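Local coordinates for protein spondin-1 (Homo sapiens, PDB 3COO) that is a secreted extracellular-matrix glycoprotein whose reelin-N domain binds heparin and probably takes part in cell adhesion, at residues R24-Q29 against I146-D151; L73-E78 against V135-S140; D83-H88 against C106-T111. All blocks are in the same frame, centred on the assembly; numbering follows the deposited sequence.

Interaction 1. Residues R24-Q29 against I146-D151; sequences RILRAQ and IIYFQD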
# COMPACT_ATOMS: atom_id res chain seq x y z
N ARG A 24 12.13 -14.73 -3.36
CA ARG A 24 11.58 -13.46 -3.84
C ARG A 24 11.99 -12.25 -2.98
O ARG A 24 11.44 -11.17 -3.13
CB ARG A 24 10.04 -13.54 -3.92
CG ARG A 24 9.58 -14.56 -4.97
CD ARG A 24 8.08 -14.64 -4.85
NE ARG A 24 7.50 -15.75 -5.60
CZ ARG A 24 6.19 -15.98 -5.65
NH1 ARG A 24 5.34 -15.16 -5.01
NH2 ARG A 24 5.72 -17.00 -6.33
N ILE A 25 13.00 -12.42 -2.15
CA ILE A 25 13.48 -11.36 -1.26
C ILE A 25 14.87 -10.98 -1.79
O ILE A 25 15.79 -11.79 -1.73
CB ILE A 25 13.59 -11.85 0.22
CG1 ILE A 25 12.21 -12.17 0.83
CG2 ILE A 25 14.34 -10.83 1.13
CD1 ILE A 25 11.26 -11.01 0.94
N LEU A 26 15.02 -9.77 -2.31
CA LEU A 26 16.25 -9.39 -3.05
C LEU A 26 16.71 -8.02 -2.61
O LEU A 26 15.92 -7.30 -1.98
CB LEU A 26 15.98 -9.39 -4.56
CG LEU A 26 15.53 -10.68 -5.25
CD1 LEU A 26 15.34 -10.46 -6.74
CD2 LEU A 26 16.55 -11.79 -4.99
N ARG A 27 17.97 -7.66 -2.91
CA ARG A 27 18.48 -6.30 -2.62
C ARG A 27 18.32 -5.49 -3.87
O ARG A 27 18.73 -5.93 -4.93
CB ARG A 27 19.97 -6.29 -2.30
CG ARG A 27 20.38 -6.70 -0.96
CD ARG A 27 21.88 -6.99 -1.00
NE ARG A 27 22.68 -5.80 -0.74
CZ ARG A 27 23.98 -5.81 -0.49
NH1 ARG A 27 24.60 -4.67 -0.26
NH2 ARG A 27 24.68 -6.96 -0.51
N ALA A 28 17.80 -4.28 -3.75
CA ALA A 28 17.81 -3.34 -4.86
C ALA A 28 19.25 -2.98 -5.25
O ALA A 28 20.10 -2.75 -4.38
CB ALA A 28 16.99 -2.09 -4.48
N GLN A 29 19.55 -3.03 -6.57
CA GLN A 29 20.82 -2.55 -7.14
C GLN A 29 20.52 -1.22 -7.88
O GLN A 29 19.45 -1.07 -8.49
CB GLN A 29 21.45 -3.57 -8.13
CG GLN A 29 21.30 -5.07 -7.75
CD GLN A 29 22.29 -5.99 -8.46
OE1 GLN A 29 22.75 -5.70 -9.57
NE2 GLN A 29 22.63 -7.12 -7.83
N ILE A 146 8.22 -9.73 -6.72
CA ILE A 146 9.57 -9.69 -6.19
C ILE A 146 9.72 -8.43 -5.35
O ILE A 146 9.37 -7.31 -5.81
CB ILE A 146 10.62 -9.65 -7.29
CG1 ILE A 146 10.34 -10.72 -8.35
CG2 ILE A 146 12.05 -9.75 -6.65
CD1 ILE A 146 10.51 -12.17 -7.83
N ILE A 147 10.23 -8.63 -4.15
CA ILE A 147 10.34 -7.60 -3.12
C ILE A 147 11.82 -7.18 -3.04
O ILE A 147 12.69 -7.97 -2.65
CB ILE A 147 9.88 -8.12 -1.76
CG1 ILE A 147 8.59 -8.97 -1.85
CG2 ILE A 147 9.73 -6.95 -0.71
CD1 ILE A 147 7.33 -8.20 -1.80
N TYR A 148 12.08 -5.95 -3.48
CA TYR A 148 13.43 -5.39 -3.48
C TYR A 148 13.53 -4.48 -2.29
O TYR A 148 12.54 -3.78 -1.93
CB TYR A 148 13.67 -4.59 -4.76
CG TYR A 148 13.75 -5.44 -5.99
CD1 TYR A 148 12.61 -5.70 -6.77
CD2 TYR A 148 14.95 -6.00 -6.37
CE1 TYR A 148 12.70 -6.49 -7.89
CE2 TYR A 148 15.05 -6.78 -7.47
CZ TYR A 148 13.92 -7.02 -8.23
OH TYR A 148 14.06 -7.81 -9.32
N PHE A 149 14.64 -4.58 -1.58
CA PHE A 149 14.81 -3.85 -0.33
C PHE A 149 15.96 -2.87 -0.56
O PHE A 149 16.91 -3.18 -1.30
CB PHE A 149 15.16 -4.78 0.86
CG PHE A 149 14.02 -5.63 1.36
CD1 PHE A 149 13.64 -6.80 0.68
CD2 PHE A 149 13.30 -5.25 2.48
CE1 PHE A 149 12.56 -7.59 1.18
CE2 PHE A 149 12.25 -6.04 3.00
CZ PHE A 149 11.88 -7.20 2.32
N GLN A 150 15.91 -1.70 0.08
CA GLN A 150 17.01 -0.74 -0.06
C GLN A 150 18.10 -1.04 0.98
O GLN A 150 17.79 -1.40 2.14
CB GLN A 150 16.50 0.71 0.09
CG GLN A 150 15.57 1.21 -1.05
CD GLN A 150 16.25 1.29 -2.43
OE1 GLN A 150 15.69 0.86 -3.44
NE2 GLN A 150 17.47 1.85 -2.48
N ASP A 151 19.37 -0.91 0.56
CA ASP A 151 20.53 -1.06 1.45
C ASP A 151 20.59 -0.02 2.55
O ASP A 151 21.08 -0.30 3.65
CB ASP A 151 21.86 -0.93 0.68
CG ASP A 151 22.11 -2.07 -0.31
OD1 ASP A 151 21.35 -3.07 -0.30
OD2 ASP A 151 23.10 -1.96 -1.08
O HOH W 1 22.64 -3.42 -3.41

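Interaction 2. Residues L73-E78 against V135-S140; sequences LIALRE and VILKAS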
# COMPACT_ATOMS: atom_id res chain seq x y z
N LEU A 73 8.92 -7.12 6.23
CA LEU A 73 10.02 -6.86 7.14
C LEU A 73 10.97 -8.04 7.20
O LEU A 73 10.51 -9.17 7.42
CB LEU A 73 9.43 -6.75 8.54
CG LEU A 73 9.79 -5.70 9.57
CD1 LEU A 73 9.27 -6.16 10.94
CD2 LEU A 73 11.23 -5.33 9.56
N ILE A 74 12.27 -7.78 7.12
CA ILE A 74 13.26 -8.85 7.23
C ILE A 74 14.44 -8.40 8.12
O ILE A 74 14.59 -7.20 8.41
CB ILE A 74 13.83 -9.32 5.84
CG1 ILE A 74 14.63 -8.21 5.15
CG2 ILE A 74 12.70 -9.84 4.90
CD1 ILE A 74 15.19 -8.59 3.77
N ALA A 75 15.27 -9.36 8.52
CA ALA A 75 16.54 -9.03 9.19
C ALA A 75 17.65 -9.86 8.60
O ALA A 75 17.58 -11.08 8.69
CB ALA A 75 16.41 -9.32 10.68
N LEU A 76 18.67 -9.21 8.01
CA LEU A 76 19.74 -9.90 7.32
C LEU A 76 21.08 -9.75 8.02
O LEU A 76 21.35 -8.70 8.62
CB LEU A 76 19.92 -9.39 5.88
CG LEU A 76 18.65 -9.52 5.01
CD1 LEU A 76 18.97 -9.19 3.57
CD2 LEU A 76 18.05 -10.89 5.10
N ARG A 77 21.91 -10.79 7.88
CA ARG A 77 23.37 -10.70 8.12
C ARG A 77 23.87 -9.67 7.12
O ARG A 77 23.44 -9.68 5.96
CB ARG A 77 24.09 -11.99 7.76
CG ARG A 77 23.72 -13.19 8.54
CD ARG A 77 24.76 -14.28 8.31
NE ARG A 77 24.56 -15.29 9.34
CZ ARG A 77 25.35 -15.50 10.38
NH1 ARG A 77 24.99 -16.44 11.24
NH2 ARG A 77 26.50 -14.83 10.56
N GLU A 78 24.78 -8.82 7.55
CA GLU A 78 25.21 -7.75 6.70
C GLU A 78 25.84 -8.35 5.42
O GLU A 78 26.44 -9.43 5.46
CB GLU A 78 26.28 -6.90 7.40
CG GLU A 78 26.34 -5.46 6.90
CD GLU A 78 27.50 -4.67 7.49
OE1 GLU A 78 28.38 -5.29 8.13
OE2 GLU A 78 27.52 -3.43 7.29
N VAL A 135 23.80 -6.96 11.85
CA VAL A 135 22.53 -7.29 11.22
C VAL A 135 21.87 -6.03 10.62
O VAL A 135 21.95 -4.97 11.22
CB VAL A 135 21.59 -7.96 12.29
CG1 VAL A 135 20.17 -8.17 11.75
CG2 VAL A 135 22.19 -9.31 12.69
N ILE A 136 21.19 -6.15 9.48
CA ILE A 136 20.46 -5.03 8.92
C ILE A 136 18.97 -5.41 8.93
O ILE A 136 18.58 -6.40 8.30
CB ILE A 136 20.86 -4.73 7.44
CG1 ILE A 136 22.38 -4.78 7.23
CG2 ILE A 136 20.28 -3.39 6.96
CD1 ILE A 136 23.18 -3.76 7.97
N LEU A 137 18.17 -4.66 9.68
CA LEU A 137 16.72 -4.80 9.73
C LEU A 137 16.23 -3.93 8.58
O LEU A 137 16.69 -2.78 8.44
CB LEU A 137 16.16 -4.29 11.08
CG LEU A 137 16.24 -5.17 12.35
CD1 LEU A 137 17.65 -5.44 12.69
CD2 LEU A 137 15.61 -4.47 13.59
N LYS A 138 15.33 -4.48 7.75
CA LYS A 138 14.91 -3.81 6.52
C LYS A 138 13.40 -3.96 6.31
O LYS A 138 12.84 -5.03 6.49
CB LYS A 138 15.67 -4.42 5.31
CG LYS A 138 17.22 -4.23 5.42
CD LYS A 138 17.99 -4.36 4.09
CE LYS A 138 17.68 -5.62 3.30
NZ LYS A 138 18.72 -5.90 2.21
N ALA A 139 12.75 -2.88 5.89
CA ALA A 139 11.34 -2.96 5.52
C ALA A 139 11.17 -2.55 4.06
O ALA A 139 11.99 -1.78 3.52
CB ALA A 139 10.47 -2.06 6.47
N SER A 140 10.15 -3.09 3.40
CA SER A 140 9.77 -2.60 2.08
C SER A 140 8.27 -2.33 2.05
O SER A 140 7.50 -3.09 2.64
CB SER A 140 10.15 -3.60 1.00
OG SER A 140 9.50 -3.28 -0.20

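Interaction 3. Residues D83-H88 against C106-T111; sequences DKEEDH and CPVAVT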
# COMPACT_ATOMS: atom_id res chain seq x y z
N ASP A 83 17.92 -13.79 -0.19
CA ASP A 83 17.12 -14.73 -0.98
C ASP A 83 17.35 -16.19 -0.63
O ASP A 83 16.95 -17.08 -1.41
CB ASP A 83 17.31 -14.50 -2.49
CG ASP A 83 18.72 -14.78 -2.95
OD1 ASP A 83 19.64 -14.68 -2.11
OD2 ASP A 83 18.90 -15.12 -4.12
N LYS A 84 18.05 -16.42 0.48
CA LYS A 84 18.24 -17.71 1.12
C LYS A 84 17.95 -17.50 2.61
O LYS A 84 18.38 -16.50 3.20
CB LYS A 84 19.69 -18.24 0.96
CG LYS A 84 20.22 -18.18 -0.49
CD LYS A 84 20.38 -19.56 -1.15
CE LYS A 84 19.96 -19.53 -2.64
NZ LYS A 84 19.84 -20.90 -3.22
N GLU A 85 17.26 -18.46 3.20
CA GLU A 85 16.89 -18.42 4.62
C GLU A 85 18.12 -18.21 5.50
O GLU A 85 18.08 -17.46 6.47
CB GLU A 85 16.20 -19.74 4.98
CG GLU A 85 15.46 -19.78 6.31
CD GLU A 85 14.02 -20.30 6.11
OE1 GLU A 85 13.84 -21.45 5.62
OE2 GLU A 85 13.07 -19.54 6.41
N GLU A 86 19.24 -18.84 5.12
CA GLU A 86 20.48 -18.72 5.88
C GLU A 86 21.05 -17.29 5.92
O GLU A 86 21.86 -16.97 6.78
CB GLU A 86 21.51 -19.71 5.35
CG GLU A 86 20.99 -21.15 5.43
CD GLU A 86 20.44 -21.70 4.10
OE1 GLU A 86 20.92 -22.79 3.73
OE2 GLU A 86 19.55 -21.08 3.43
N ASP A 87 20.58 -16.44 5.01
CA ASP A 87 20.95 -15.02 5.01
C ASP A 87 20.34 -14.24 6.16
O ASP A 87 20.79 -13.12 6.44
CB ASP A 87 20.54 -14.34 3.69
CG ASP A 87 21.37 -14.77 2.50
OD1 ASP A 87 22.42 -15.40 2.68
OD2 ASP A 87 20.98 -14.45 1.38
N HIS A 88 19.29 -14.79 6.81
CA HIS A 88 18.48 -14.03 7.71
C HIS A 88 18.99 -14.21 9.15
O HIS A 88 19.67 -15.21 9.45
CB HIS A 88 16.97 -14.40 7.57
CG HIS A 88 16.37 -13.99 6.25
ND1 HIS A 88 15.29 -13.15 6.16
CD2 HIS A 88 16.72 -14.30 4.97
CE1 HIS A 88 14.99 -12.94 4.89
NE2 HIS A 88 15.84 -13.62 4.14
N CYS A 106 8.51 -17.26 2.75
CA CYS A 106 9.75 -16.89 3.44
C CYS A 106 9.45 -16.74 4.91
O CYS A 106 9.18 -15.64 5.37
CB CYS A 106 10.31 -15.59 2.87
SG CYS A 106 11.91 -15.15 3.61
N PRO A 107 9.42 -17.87 5.64
CA PRO A 107 8.88 -17.84 7.03
C PRO A 107 9.67 -17.01 8.04
O PRO A 107 9.17 -16.74 9.12
CB PRO A 107 8.82 -19.32 7.44
CG PRO A 107 8.93 -20.10 6.10
CD PRO A 107 9.78 -19.23 5.22
N VAL A 108 10.85 -16.54 7.66
CA VAL A 108 11.63 -15.64 8.52
C VAL A 108 11.27 -14.15 8.28
O VAL A 108 11.76 -13.28 8.98
CB VAL A 108 13.18 -15.89 8.36
CG1 VAL A 108 13.63 -17.22 9.07
CG2 VAL A 108 13.61 -15.89 6.91
N ALA A 109 10.43 -13.86 7.29
CA ALA A 109 10.07 -12.48 6.99
C ALA A 109 8.68 -12.24 7.59
O ALA A 109 7.93 -13.19 7.79
CB ALA A 109 10.04 -12.29 5.46
N VAL A 110 8.33 -10.99 7.87
CA VAL A 110 7.00 -10.68 8.40
C VAL A 110 6.26 -9.82 7.35
O VAL A 110 6.86 -8.93 6.74
CB VAL A 110 7.08 -9.94 9.75
CG1 VAL A 110 5.65 -9.52 10.24
CG2 VAL A 110 7.76 -10.83 10.83
N THR A 111 4.98 -10.10 7.15
CA THR A 111 4.14 -9.27 6.28
C THR A 111 2.81 -8.93 6.95
O THR A 111 2.51 -9.45 8.01
CB THR A 111 3.76 -9.97 4.92
OG1 THR A 111 2.85 -11.05 5.17
CG2 THR A 111 4.97 -10.49 4.17
O HOH W 2 14.14 -12.11 8.45

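Interaction 1. Residues R24-Q29 against I146-D151
D151 OD2 is gripped by two groups, R27 NH1 and a water that also donates to A28 O. R27 NH1 meets D151 OD2 at 3.2 Å from above the carboxylate plane. R27 NE reaches D151 OD1 at 3.1 Å, on the syn side but tilted out of the carboxylate plane, while OD1 stays in the guanidinium plane. The grip is side-on, one nitrogen to each oxygen, with the two planes 53° apart. The bend of the R27 chain at chi3 (88°) turns the guanidinium edge toward D151. The water ties the carboxylate to the backbone of the other segment as well. With an alanine here in place of R27, the carboxylate of D151 would probably lose its charge partner and be freer to turn. R27 N bonds to E81, outside the contact.

Four backbone bonds join the segments: I147 N to R24 O, L26 N to I147 O, F149 N to L26 O and A28 N to F149 O. The shortest of them is A28 N to F149 O, 2.8 Å.

I25, I147, R27 and F149 point to one face. I25 CD1 lies 3.7 Å from F149 CE1, at the edge of the ring. This face packs on strands 72-77 and 135-140. L26 and Y148 point to the other face, their side chains side by side. L26 CD1 is 3.8 Å from Y148 CE2 and presses tightly on I146 CG2 at 3.4 Å. The arrangement is a two-stranded parallel beta ladder, which lies against the larger mixed sheet of the Reeler domain.

Interaction 2. Residues L73-E78 against V135-S140
I74 and K138 form a hydrogen-bonded pair between neighbouring antiparallel strands of the six-stranded mixed sheet of the Reeler domain. Their two backbone bonds are I74 N to K138 O and K138 N to I74 O, both 2.9 Å. L76 and I136 form the next such pair, and its I136 N to L76 O bond is 2.7 Å long. L73 with A139, A75 with L137 and R77 with V135 are the non-hydrogen-bonded pairs. Here CA-H...O contacts add to the ladder. V135 CA lies 3.2 Å from L76 O.

Apolar packing differs on the two faces. A75, V135 and L137 share one face with L73 and A139. A75 CB sits 4.1 Å from V135 CG1. V58, L60, V123 and W125 of the four-stranded sheet pack on this side, as in a beta sandwich. I74, L76, I136 and K138 point to the other face, where F149 touches I74 and K138.

The aliphatic parts of E78 and K138 also pack across the strands. E78 lays its CG 3.7 Å from I136 CD1. Its carboxylate turns to K158, with which OE2 forms a salt bridge. K138 runs over I74 and L76 of the neighbouring strand. Its chain bends at chi3 (-51°) and crosses L76 at about a right angle. K138 CE lies 3.9 Å from I74 CD1, and K138 NZ ends 3.6 Å from L76 CD1.

Interaction 3. Residues D83-H88 against C106-T111
V108 sets a methyl over one face of the H88 imidazole, a CH-pi contact. V108 sits in the type I beta turn from C106 to A109. The turn is closed by A109 N to C106 O, at the corner where the chain enters strand 110-112 of the mixed sheet. H88 follows the 3-10 segment 85-87, in the loop after strand 72-77. V108, E85 and H88 carry most of the contact.

V108 CG2 lies 3.6 Å from the centroid of the H88 ring. It is offset toward the rim and comes nearest to H88 ND1. V108 CG1 is anti to the carbonyl carbon (chi1 -74°) and turned to E85, which puts CG2 between the backbone N and the carbonyl carbon, over the ring. The H88 ring is fixed by polar bonds at two nitrogens. H88 NE2 bonds to G82 O. H88 ND1 meets a water that donates to V108 O, which bridges the two segments. C106 SG approaches the ring obliquely, 4.0 Å from H88 CE1. This sulfur is bonded to C22, so the disulfide packs near the imidazole.

E85 reaches the turn by its carboxylate end. The chain leaves with CG anti to the backbone N (chi1 -167°) and bends at chi2. Y21 packs against both E85 and P107. E85 OE2 touches V108 CG1 at 3.6 Å and P107 CD at 3.5 Å.

How the interactions relate
From the N terminus, segment 24-29 comes first and pairs with 146-151 to close the widest loop, interaction 1. Interaction 2 lies within that loop, joining 73-78 to 135-140. Interaction 3 lies within interaction 2's loop, joining 83-88 to 106-111. The three nest and none cross. Interactions 2 and 3 meet in the mixed sheet, where L73 N probably bonds to V110 O. R77 N probably bonds to D87 O in the loop. Interaction 1 lies against interaction 2, with I25 on I74. It also meets interaction 3, where D83 packs on I25 and L26. Together they tie the small parallel ladder and the 83-88 loop to the mixed sheet.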